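Local coordinates for protein Poly(Beta-D-mannuronate) lyase (Pseudopedobacter saltans, PDB 7O79) that probably cleaves alginate as a poly(beta-D-mannuronate) lyase of polysaccharide lyase family 6, built on a parallel beta-helix, at residues 153-164 / 192-203; 180-188 / 234-242. One frame throughout, in Å; residues are numbered along the deposited sequence.

Both contacts lie in the parallel beta-helix of this PL6 lyase. From the N terminus, the chain first runs through 153-164, which lies on strand 155-162. It then forms strand 175-177 and enters the loop that holds 180-188. That loop returns to strand 194-201, where 192-203 pairs with 153-164. Contact 1 thus closes one turn of the helix. The chain goes on through later strands until segment 234-242 comes back against 180-188, closing contact 2. The two contacts cross, because their segments alternate along the chain. Contact 1 joins strands of successive turns. Contact 2 fastens a loop to the bend between strands 230-236 and 241-248.

Contact 1: residues 153-164 / 192-203; sequences YNTVQYCYFKDI and FFTIKNNLFERA
F161 and F200 lie against each other on neighbouring rungs of the parallel beta-helix, with little ring overlap, on the face they share with V156 and I195. The two planes differ by 19° and are displaced along each other. F161 CD1 therefore lies over the rim of the F200 ring, 3.9 Å from F200 CE2. V156 CG2 meets F193 CZ. On the other face, L199 CD2 touches Y160 CE1. F134 and F175 also meet the F161 ring.

Backbone hydrogen bonds run between strands 155-157 and 194-196 and again between 160-162 and 199-201. Where the two strand pairs break, N198 bridges the two segments. Its CG lies anti to its own carbonyl carbon (chi1 -58°), which turns the amide toward 153-164. N198 OD1 takes the C159 N-H on a lone pair, 2.8 Å from C159 N. N198 ND2 gives a nearly straight bond of 3.1 Å to V156 O, from above the carbonyl plane. V156 O also accepts K196 N, so two donors grip it.

At the partly exposed edge, K196 NZ reaches Q157 OE1 at 3.0 Å. Q157 NE2 is held by Q130. T155 and T194 project together from the sheet, CG2 beside CG2. The rings of Y153 and F192 form an offset stack, centroids 4.6 Å apart. F192 CB sits over the centre of the Y153 ring. Nearby, one water donates to N154 O and F192 O and accepts from T194 OG1 at 2.8 Å.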
loop_
_atom_site.group_PDB
_atom_site.type_symbol
_atom_site.label_atom_id
_atom_site.label_comp_id
_atom_site.label_asym_id
_atom_site.label_seq_id
_atom_site.Cartn_x
_atom_site.Cartn_y
_atom_site.Cartn_z
ATOM N N TYR A 153 13.000 4.204 2.608
ATOM C CA TYR A 153 12.660 5.628 2.788
ATOM C C TYR A 153 12.077 6.268 1.529
ATOM O O TYR A 153 12.295 7.446 1.253
ATOM C CB TYR A 153 13.857 6.447 3.298
ATOM C CG TYR A 153 14.251 6.075 4.712
ATOM C CD1 TYR A 153 13.582 6.634 5.799
ATOM C CD2 TYR A 153 15.284 5.185 4.962
ATOM C CE1 TYR A 153 13.918 6.285 7.107
ATOM C CE2 TYR A 153 15.635 4.840 6.254
ATOM C CZ TYR A 153 14.959 5.391 7.314
ATOM O OH TYR A 153 15.313 5.038 8.588
ATOM N N ASN A 154 11.334 5.503 0.751
ATOM C CA ASN A 154 10.599 6.056 -0.372
ATOM C C ASN A 154 9.225 6.528 0.095
ATOM O O ASN A 154 8.651 5.987 1.045
ATOM C CB ASN A 154 10.484 5.017 -1.485
ATOM C CG ASN A 154 11.847 4.577 -2.005
ATOM O OD1 ASN A 154 12.679 5.420 -2.353
ATOM N ND2 ASN A 154 12.080 3.256 -2.080
ATOM N N THR A 155 8.721 7.572 -0.556
ATOM C CA THR A 155 7.509 8.256 -0.120
ATOM C C THR A 155 6.628 8.486 -1.337
ATOM O O THR A 155 7.118 8.929 -2.380
ATOM C CB THR A 155 7.853 9.594 0.571
ATOM O OG1 THR A 155 8.553 9.330 1.792
ATOM C CG2 THR A 155 6.584 10.394 0.912
ATOM N N VAL A 156 5.341 8.166 -1.209
ATOM C CA VAL A 156 4.340 8.443 -2.230
ATOM C C VAL A 156 3.239 9.251 -1.546
ATOM O O VAL A 156 2.602 8.756 -0.608
ATOM C CB VAL A 156 3.766 7.146 -2.835
ATOM C CG1 VAL A 156 2.576 7.456 -3.760
ATOM C CG2 VAL A 156 4.856 6.319 -3.535
ATOM N N GLN A 157 3.031 10.498 -1.981
ATOM C CA GLN A 157 2.073 11.358 -1.300
ATOM C C GLN A 157 1.322 12.229 -2.294
ATOM O O GLN A 157 1.835 12.556 -3.364
ATOM C CB GLN A 157 2.762 12.222 -0.221
ATOM C CG GLN A 157 3.824 13.155 -0.744
ATOM C CD GLN A 157 4.511 13.921 0.377
ATOM O OE1 GLN A 157 4.277 13.658 1.551
ATOM N NE2 GLN A 157 5.377 14.865 0.014
ATOM N N TYR A 158 0.089 12.601 -1.922
ATOM C CA TYR A 158 -0.748 13.482 -2.739
ATOM C C TYR A 158 -0.919 12.958 -4.151
ATOM O O TYR A 158 -1.026 13.732 -5.109
ATOM C CB TYR A 158 -0.215 14.921 -2.776
ATOM C CG TYR A 158 0.152 15.488 -1.429
ATOM C CD1 TYR A 158 -0.814 15.668 -0.454
ATOM C CD2 TYR A 158 1.445 15.902 -1.153
ATOM C CE1 TYR A 158 -0.488 16.203 0.782
ATOM C CE2 TYR A 158 1.780 16.443 0.077
ATOM C CZ TYR A 158 0.814 16.588 1.035
ATOM O OH TYR A 158 1.140 17.132 2.260
ATOM N N CYS A 159 -0.971 11.640 -4.294
ATOM C CA CYS A 159 -1.279 11.055 -5.582
ATOM C C CYS A 159 -2.742 10.624 -5.639
ATOM O O CYS A 159 -3.460 10.579 -4.637
ATOM C CB CYS A 159 -0.341 9.880 -5.879
ATOM S SG CYS A 159 1.364 10.422 -6.184
ATOM N N TYR A 160 -3.175 10.305 -6.853
ATOM C CA TYR A 160 -4.565 9.988 -7.140
ATOM C C TYR A 160 -4.606 8.669 -7.902
ATOM O O TYR A 160 -4.020 8.559 -8.988
ATOM C CB TYR A 160 -5.192 11.132 -7.945
ATOM C CG TYR A 160 -6.681 11.047 -8.183
ATOM C CD1 TYR A 160 -7.513 10.335 -7.325
ATOM C CD2 TYR A 160 -7.260 11.702 -9.270
ATOM C CE1 TYR A 160 -8.882 10.283 -7.541
ATOM C CE2 TYR A 160 -8.629 11.642 -9.501
ATOM C CZ TYR A 160 -9.430 10.941 -8.632
ATOM O OH TYR A 160 -10.779 10.891 -8.864
ATOM N N PHE A 161 -5.298 7.670 -7.340
ATOM C CA PHE A 161 -5.430 6.349 -7.960
ATOM C C PHE A 161 -6.910 6.087 -8.213
ATOM O O PHE A 161 -7.686 5.913 -7.268
ATOM C CB PHE A 161 -4.809 5.251 -7.091
ATOM C CG PHE A 161 -3.397 5.551 -6.642
ATOM C CD1 PHE A 161 -3.159 6.315 -5.510
ATOM C CD2 PHE A 161 -2.311 5.076 -7.373
ATOM C CE1 PHE A 161 -1.866 6.600 -5.092
ATOM C CE2 PHE A 161 -1.007 5.351 -6.963
ATOM C CZ PHE A 161 -0.785 6.130 -5.824
ATOM N N LYS A 162 -7.290 6.032 -9.487
ATOM C CA LYS A 162 -8.685 6.106 -9.887
ATOM C C LYS A 162 -9.030 5.004 -10.880
ATOM O O LYS A 162 -8.289 4.780 -11.840
ATOM C CB LYS A 162 -8.989 7.459 -10.522
ATOM C CG LYS A 162 -10.415 7.589 -11.019
ATOM C CD LYS A 162 -10.638 8.924 -11.699
ATOM C CE LYS A 162 -12.099 9.363 -11.605
ATOM N NZ LYS A 162 -12.360 10.558 -12.462
ATOM N N ASP A 163 -10.184 4.364 -10.669
ATOM C CA ASP A 163 -10.770 3.415 -11.623
ATOM C C ASP A 163 -9.756 2.356 -12.045
ATOM O O ASP A 163 -9.371 2.243 -13.214
ATOM C CB ASP A 163 -11.331 4.122 -12.863
ATOM C CG ASP A 163 -12.401 5.148 -12.538
ATOM O OD1 ASP A 163 -13.162 4.962 -11.569
ATOM O OD2 ASP A 163 -12.501 6.136 -13.285
ATOM N N ILE A 164 -9.311 1.586 -11.063
ATOM C CA ILE A 164 -8.442 0.453 -11.356
ATOM C C ILE A 164 -9.404 -0.725 -11.472
ATOM O O ILE A 164 -9.932 -1.190 -10.448
ATOM C CB ILE A 164 -7.377 0.255 -10.265
ATOM C CG1 ILE A 164 -6.635 1.579 -9.986
ATOM C CG2 ILE A 164 -6.414 -0.873 -10.662
ATOM C CD1 ILE A 164 -5.955 2.226 -11.181
ATOM N N PHE A 192 10.614 1.249 5.547
ATOM C CA PHE A 192 10.379 2.662 5.843
ATOM C C PHE A 192 9.700 3.371 4.672
ATOM O O PHE A 192 10.067 4.487 4.286
ATOM C CB PHE A 192 11.674 3.374 6.242
ATOM C CG PHE A 192 12.397 2.737 7.411
ATOM C CD1 PHE A 192 12.123 3.145 8.711
ATOM C CD2 PHE A 192 13.398 1.794 7.207
ATOM C CE1 PHE A 192 12.789 2.592 9.788
ATOM C CE2 PHE A 192 14.091 1.242 8.289
ATOM C CZ PHE A 192 13.784 1.633 9.574
ATOM N N PHE A 193 8.703 2.712 4.093
ATOM C CA PHE A 193 7.954 3.262 2.965
ATOM C C PHE A 193 6.787 4.087 3.491
ATOM O O PHE A 193 6.111 3.687 4.441
ATOM C CB PHE A 193 7.445 2.133 2.064
ATOM C CG PHE A 193 7.048 2.563 0.674
ATOM C CD1 PHE A 193 5.821 3.184 0.433
ATOM C CD2 PHE A 193 7.891 2.316 -0.404
ATOM C CE1 PHE A 193 5.452 3.563 -0.864
ATOM C CE2 PHE A 193 7.542 2.710 -1.689
ATOM C CZ PHE A 193 6.325 3.327 -1.927
ATOM N N THR A 194 6.557 5.240 2.885
ATOM C CA THR A 194 5.491 6.132 3.328
ATOM C C THR A 194 4.439 6.235 2.234
ATOM O O THR A 194 4.751 6.633 1.102
ATOM C CB THR A 194 6.040 7.514 3.678
ATOM O OG1 THR A 194 6.833 7.416 4.864
ATOM C CG2 THR A 194 4.885 8.510 3.908
ATOM N N ILE A 195 3.203 5.876 2.574
ATOM C CA ILE A 195 2.039 6.069 1.716
ATOM C C ILE A 195 1.175 7.104 2.427
ATOM O O ILE A 195 0.508 6.778 3.415
ATOM C CB ILE A 195 1.260 4.764 1.508
ATOM C CG1 ILE A 195 2.139 3.672 0.865
ATOM C CG2 ILE A 195 -0.010 5.037 0.698
ATOM C CD1 ILE A 195 1.406 2.289 0.792
ATOM N N LYS A 196 1.171 8.349 1.948
ATOM C CA LYS A 196 0.636 9.439 2.758
ATOM C C LYS A 196 -0.225 10.379 1.928
ATOM O O LYS A 196 0.148 10.749 0.815
ATOM C CB LYS A 196 1.773 10.220 3.427
ATOM C CG LYS A 196 1.340 11.445 4.273
ATOM C CD LYS A 196 2.598 12.188 4.765
ATOM C CE LYS A 196 2.334 13.667 5.085
ATOM N NZ LYS A 196 2.566 14.523 3.861
ATOM N N ASN A 197 -1.391 10.743 2.477
ATOM C CA ASN A 197 -2.274 11.752 1.885
ATOM C C ASN A 197 -2.545 11.464 0.416
ATOM O O ASN A 197 -2.505 12.359 -0.425
ATOM C CB ASN A 197 -1.714 13.179 2.044
ATOM C CG ASN A 197 -1.556 13.599 3.484
ATOM O OD1 ASN A 197 -2.316 13.180 4.351
ATOM N ND2 ASN A 197 -0.593 14.469 3.744
ATOM N N ASN A 198 -2.846 10.201 0.100
ATOM C CA ASN A 198 -3.285 9.858 -1.245
ATOM C C ASN A 198 -4.795 9.625 -1.265
ATOM O O ASN A 198 -5.411 9.304 -0.242
ATOM C CB ASN A 198 -2.571 8.606 -1.763
ATOM C CG ASN A 198 -1.073 8.756 -1.765
ATOM O OD1 ASN A 198 -0.512 9.482 -2.585
ATOM N ND2 ASN A 198 -0.418 8.120 -0.795
ATOM N N LEU A 199 -5.377 9.773 -2.450
ATOM C CA LEU A 199 -6.792 9.519 -2.696
ATOM C C LEU A 199 -6.955 8.283 -3.573
ATOM O O LEU A 199 -6.410 8.219 -4.682
ATOM C CB LEU A 199 -7.448 10.727 -3.355
ATOM C CG LEU A 199 -8.931 10.600 -3.708
ATOM C CD1 LEU A 199 -9.795 10.329 -2.488
ATOM C CD2 LEU A 199 -9.423 11.860 -4.404
ATOM N N PHE A 200 -7.769 7.343 -3.137
ATOM C CA PHE A 200 -8.082 6.166 -3.903
ATOM C C PHE A 200 -9.590 6.202 -4.214
ATOM O O PHE A 200 -10.378 6.377 -3.329
ATOM C CB PHE A 200 -7.792 4.888 -3.140
ATOM C CG PHE A 200 -6.375 4.717 -2.707
ATOM C CD1 PHE A 200 -5.873 5.391 -1.623
ATOM C CD2 PHE A 200 -5.569 3.818 -3.334
ATOM C CE1 PHE A 200 -4.581 5.201 -1.219
ATOM C CE2 PHE A 200 -4.279 3.635 -2.937
ATOM C CZ PHE A 200 -3.784 4.323 -1.884
ATOM N N GLU A 201 -9.969 6.087 -5.469
ATOM C CA GLU A 201 -11.363 6.039 -5.831
ATOM C C GLU A 201 -11.618 4.905 -6.795
ATOM O O GLU A 201 -11.173 4.953 -7.896
ATOM C CB GLU A 201 -11.783 7.346 -6.434
ATOM C CG GLU A 201 -13.258 7.461 -6.711
ATOM C CD GLU A 201 -13.811 8.747 -6.195
ATOM O OE1 GLU A 201 -13.017 9.646 -5.890
ATOM O OE2 GLU A 201 -15.044 8.864 -6.091
ATOM N N ARG A 202 -12.427 3.957 -6.389
ATOM C CA ARG A 202 -12.677 2.758 -7.166
ATOM C C ARG A 202 -11.374 2.132 -7.682
ATOM O O ARG A 202 -11.300 1.690 -8.784
ATOM C CB ARG A 202 -13.701 3.011 -8.268
ATOM C CG ARG A 202 -15.086 3.156 -7.696
ATOM C CD ARG A 202 -15.995 4.063 -8.486
ATOM N NE ARG A 202 -17.378 3.896 -8.054
ATOM C CZ ARG A 202 -18.056 4.669 -7.210
ATOM N NH1 ARG A 202 -17.538 5.735 -6.657
ATOM N NH2 ARG A 202 -19.291 4.361 -6.932
ATOM N N ALA A 203 -10.367 2.099 -6.829
ATOM C CA ALA A 203 -9.040 1.568 -7.155
ATOM C C ALA A 203 -8.974 0.071 -6.866
ATOM O O ALA A 203 -8.079 -0.423 -6.173
ATOM C CB ALA A 203 -7.960 2.327 -6.392
HETATM O O HOH W 1 9.247 6.824 3.652
#

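Contact 2: residues 180-188 / 234-242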
loop_
_atom_site.group_PDB
_atom_site.type_symbol
_atom_site.label_atom_id
_atom_site.label_comp_id
_atom_site.label_asym_id
_atom_site.label_seq_id
_atom_site.Cartn_x
_atom_site.Cartn_y
_atom_site.Cartn_z
ATOM N N TYR A 180 12.893 -5.372 4.246
ATOM C CA TYR A 180 13.185 -6.057 5.500
ATOM C C TYR A 180 11.922 -6.172 6.335
ATOM O O TYR A 180 11.230 -5.180 6.567
ATOM C CB TYR A 180 14.266 -5.308 6.278
ATOM C CG TYR A 180 14.607 -5.919 7.612
ATOM C CD1 TYR A 180 13.820 -5.675 8.737
ATOM C CD2 TYR A 180 15.715 -6.740 7.757
ATOM C CE1 TYR A 180 14.124 -6.227 9.970
ATOM C CE2 TYR A 180 16.031 -7.300 8.991
ATOM C CZ TYR A 180 15.230 -7.046 10.085
ATOM O OH TYR A 180 15.543 -7.599 11.305
ATOM N N GLY A 181 11.662 -7.377 6.830
ATOM C CA GLY A 181 10.421 -7.729 7.485
ATOM C C GLY A 181 9.604 -8.700 6.679
ATOM O O GLY A 181 8.635 -9.262 7.198
ATOM N N ARG A 182 9.982 -8.918 5.424
ATOM C CA ARG A 182 9.256 -9.851 4.569
ATOM C C ARG A 182 9.200 -11.235 5.210
ATOM O O ARG A 182 8.164 -11.899 5.189
ATOM C CB ARG A 182 9.904 -9.934 3.186
ATOM C CG ARG A 182 8.986 -10.486 2.107
ATOM C CD ARG A 182 9.523 -10.192 0.715
ATOM N NE ARG A 182 8.821 -10.954 -0.313
ATOM C CZ ARG A 182 9.157 -10.960 -1.599
ATOM N NH1 ARG A 182 10.189 -10.242 -2.020
ATOM N NH2 ARG A 182 8.460 -11.684 -2.465
ATOM N N SER A 183 10.323 -11.661 5.780
ATOM C CA SER A 183 10.415 -12.960 6.437
ATOM C C SER A 183 10.104 -12.871 7.920
ATOM O O SER A 183 10.513 -13.741 8.699
ATOM C CB SER A 183 11.795 -13.588 6.208
ATOM O OG SER A 183 11.927 -13.941 4.843
ATOM N N GLU A 184 9.431 -11.791 8.321
ATOM C CA GLU A 184 8.732 -11.634 9.584
ATOM C C GLU A 184 9.797 -11.233 10.597
ATOM O O GLU A 184 9.612 -11.387 11.809
ATOM C CB GLU A 184 8.028 -12.922 10.031
ATOM C CG GLU A 184 6.919 -13.452 9.082
ATOM C CD GLU A 184 5.911 -12.432 8.537
ATOM O OE1 GLU A 184 5.723 -11.336 9.101
ATOM O OE2 GLU A 184 5.244 -12.795 7.540
ATOM N N GLU A 185 10.927 -10.742 10.095
ATOM C CA GLU A 185 12.002 -10.272 10.960
ATOM C C GLU A 185 11.498 -9.199 11.924
ATOM O O GLU A 185 10.640 -8.377 11.589
ATOM C CB GLU A 185 13.149 -9.712 10.125
ATOM C CG GLU A 185 13.806 -10.722 9.185
ATOM C CD GLU A 185 13.229 -10.673 7.786
ATOM O OE1 GLU A 185 12.007 -10.415 7.634
ATOM O OE2 GLU A 185 14.011 -10.871 6.830
ATOM N N THR A 186 12.051 -9.201 13.136
ATOM C CA THR A 186 11.645 -8.254 14.166
ATOM C C THR A 186 12.784 -7.334 14.593
ATOM O O THR A 186 12.709 -6.733 15.663
ATOM C CB THR A 186 11.084 -8.991 15.383
ATOM O OG1 THR A 186 12.120 -9.776 15.983
ATOM C CG2 THR A 186 9.938 -9.905 14.977
ATOM N N GLY A 187 13.835 -7.202 13.779
ATOM C CA GLY A 187 14.886 -6.243 14.056
ATOM C C GLY A 187 14.430 -4.817 13.770
ATOM O O GLY A 187 13.309 -4.574 13.324
ATOM N N ASP A 188 15.340 -3.864 14.029
ATOM C CA ASP A 188 15.058 -2.428 13.892
ATOM C C ASP A 188 14.777 -1.992 12.461
ATOM O O ASP A 188 14.196 -0.918 12.249
ATOM C CB ASP A 188 16.252 -1.613 14.387
ATOM C CG ASP A 188 16.255 -1.425 15.874
ATOM O OD1 ASP A 188 15.710 -2.298 16.587
ATOM O OD2 ASP A 188 16.811 -0.400 16.331
ATOM N N GLY A 234 -1.663 -5.074 6.371
ATOM C CA GLY A 234 -0.346 -5.546 6.767
ATOM C C GLY A 234 -0.267 -7.060 6.609
ATOM O O GLY A 234 -0.680 -7.808 7.494
ATOM N N ARG A 235 0.207 -7.532 5.459
ATOM C CA ARG A 235 0.240 -8.975 5.195
ATOM C C ARG A 235 1.413 -9.663 5.888
ATOM O O ARG A 235 1.258 -10.756 6.446
ATOM C CB ARG A 235 0.313 -9.227 3.689
ATOM C CG ARG A 235 0.526 -10.692 3.303
ATOM C CD ARG A 235 -0.598 -11.614 3.788
ATOM N NE ARG A 235 -0.337 -12.996 3.405
ATOM C CZ ARG A 235 0.436 -13.844 4.083
ATOM N NH1 ARG A 235 0.992 -13.478 5.246
ATOM N NH2 ARG A 235 0.622 -15.081 3.614
ATOM N N SER A 236 2.594 -9.055 5.815
ATOM C CA SER A 236 3.808 -9.574 6.430
ATOM C C SER A 236 4.513 -8.424 7.127
ATOM O O SER A 236 4.185 -7.248 6.918
ATOM C CB SER A 236 4.736 -10.230 5.393
ATOM O OG SER A 236 4.210 -11.483 5.018
ATOM N N GLY A 237 5.486 -8.766 7.972
ATOM C CA GLY A 237 6.270 -7.748 8.644
ATOM C C GLY A 237 5.650 -7.255 9.933
ATOM O O GLY A 237 4.592 -7.709 10.389
ATOM N N ASN A 238 6.348 -6.290 10.531
ATOM C CA ASN A 238 6.123 -5.870 11.904
ATOM C C ASN A 238 6.332 -4.364 12.034
ATOM O O ASN A 238 6.974 -3.732 11.200
ATOM C CB ASN A 238 7.036 -6.635 12.889
ATOM C CG ASN A 238 6.916 -8.156 12.754
ATOM O OD1 ASN A 238 5.896 -8.732 13.137
ATOM N ND2 ASN A 238 7.938 -8.804 12.201
ATOM N N PHE A 239 5.776 -3.798 13.108
ATOM C CA PHE A 239 5.930 -2.367 13.428
ATOM C C PHE A 239 5.506 -1.466 12.262
ATOM O O PHE A 239 6.227 -0.555 11.844
ATOM C CB PHE A 239 7.362 -2.057 13.876
ATOM C CG PHE A 239 7.950 -3.111 14.773
ATOM C CD1 PHE A 239 7.579 -3.184 16.106
ATOM C CD2 PHE A 239 8.890 -4.007 14.297
ATOM C CE1 PHE A 239 8.113 -4.158 16.933
ATOM C CE2 PHE A 239 9.425 -4.972 15.120
ATOM C CZ PHE A 239 9.040 -5.046 16.438
ATOM N N ASN A 240 4.312 -1.712 11.733
ATOM C CA ASN A 240 3.768 -0.826 10.719
ATOM C C ASN A 240 2.788 0.153 11.347
ATOM O O ASN A 240 2.220 -0.107 12.406
ATOM C CB ASN A 240 3.106 -1.617 9.595
ATOM C CG ASN A 240 4.136 -2.272 8.691
ATOM O OD1 ASN A 240 5.078 -1.607 8.230
ATOM N ND2 ASN A 240 3.999 -3.575 8.473
ATOM N N THR A 241 2.626 1.303 10.695
ATOM C CA THR A 241 1.778 2.378 11.199
ATOM C C THR A 241 0.679 2.667 10.189
ATOM O O THR A 241 0.957 2.956 9.019
ATOM C CB THR A 241 2.588 3.641 11.497
ATOM O OG1 THR A 241 3.515 3.379 12.555
ATOM C CG2 THR A 241 1.669 4.782 11.914
ATOM N N ILE A 242 -0.568 2.575 10.641
ATOM C CA ILE A 242 -1.738 2.843 9.811
ATOM C C ILE A 242 -2.579 3.829 10.610
ATOM O O ILE A 242 -3.233 3.445 11.582
ATOM C CB ILE A 242 -2.516 1.564 9.474
ATOM C CG1 ILE A 242 -1.582 0.584 8.755
ATOM C CG2 ILE A 242 -3.695 1.872 8.550
ATOM C CD1 ILE A 242 -2.209 -0.746 8.448
HETATM O O HOH W 2 6.175 -11.859 2.893
HETATM O O HOH W 3 2.593 -12.347 8.212
HETATM O O HOH W 4 3.706 -10.442 10.183
HETATM O O HOH W 5 5.486 -11.080 12.516
#
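E184, in a loop of the parallel beta-helix, turns its carboxylate to the backbone at G237. E184 OE1 takes the N-H of G237 N at 2.8 Å, from above the carboxylate plane. E184 OE2 lies 3.0 Å from S236 OG. The E184 side chain bends at chi2 (-45°), which brings the carboxylate back to these two residues. N238 reaches the other way. N238 ND2 bonds E185 O at 2.8 Å, with that oxygen close to the amide plane, and makes a weak bond to E184 O. T186 CG2 packs on N238 ND2, and T186 O lies 3.8 Å from F239 CE2.

Further out, a type I turn from G181 to E184 sets the glutamate in place. The turn passes close to 234-242, with G181 O 3.2 Å from G237 CA. N216 supports both sides, bonding N238 N and E185 O, while Q263 N bonds N238 OD1. Waters lie between E184 and both R235 O and G237 O.

Replacing E184 by alanine would remove the carboxylate, and the G237 N-H would probably lose its partner, leaving the hold to N238. The contact is mainly polar: one carboxylate meets a backbone amide at G237, while the N238 amide meets backbone carbonyls.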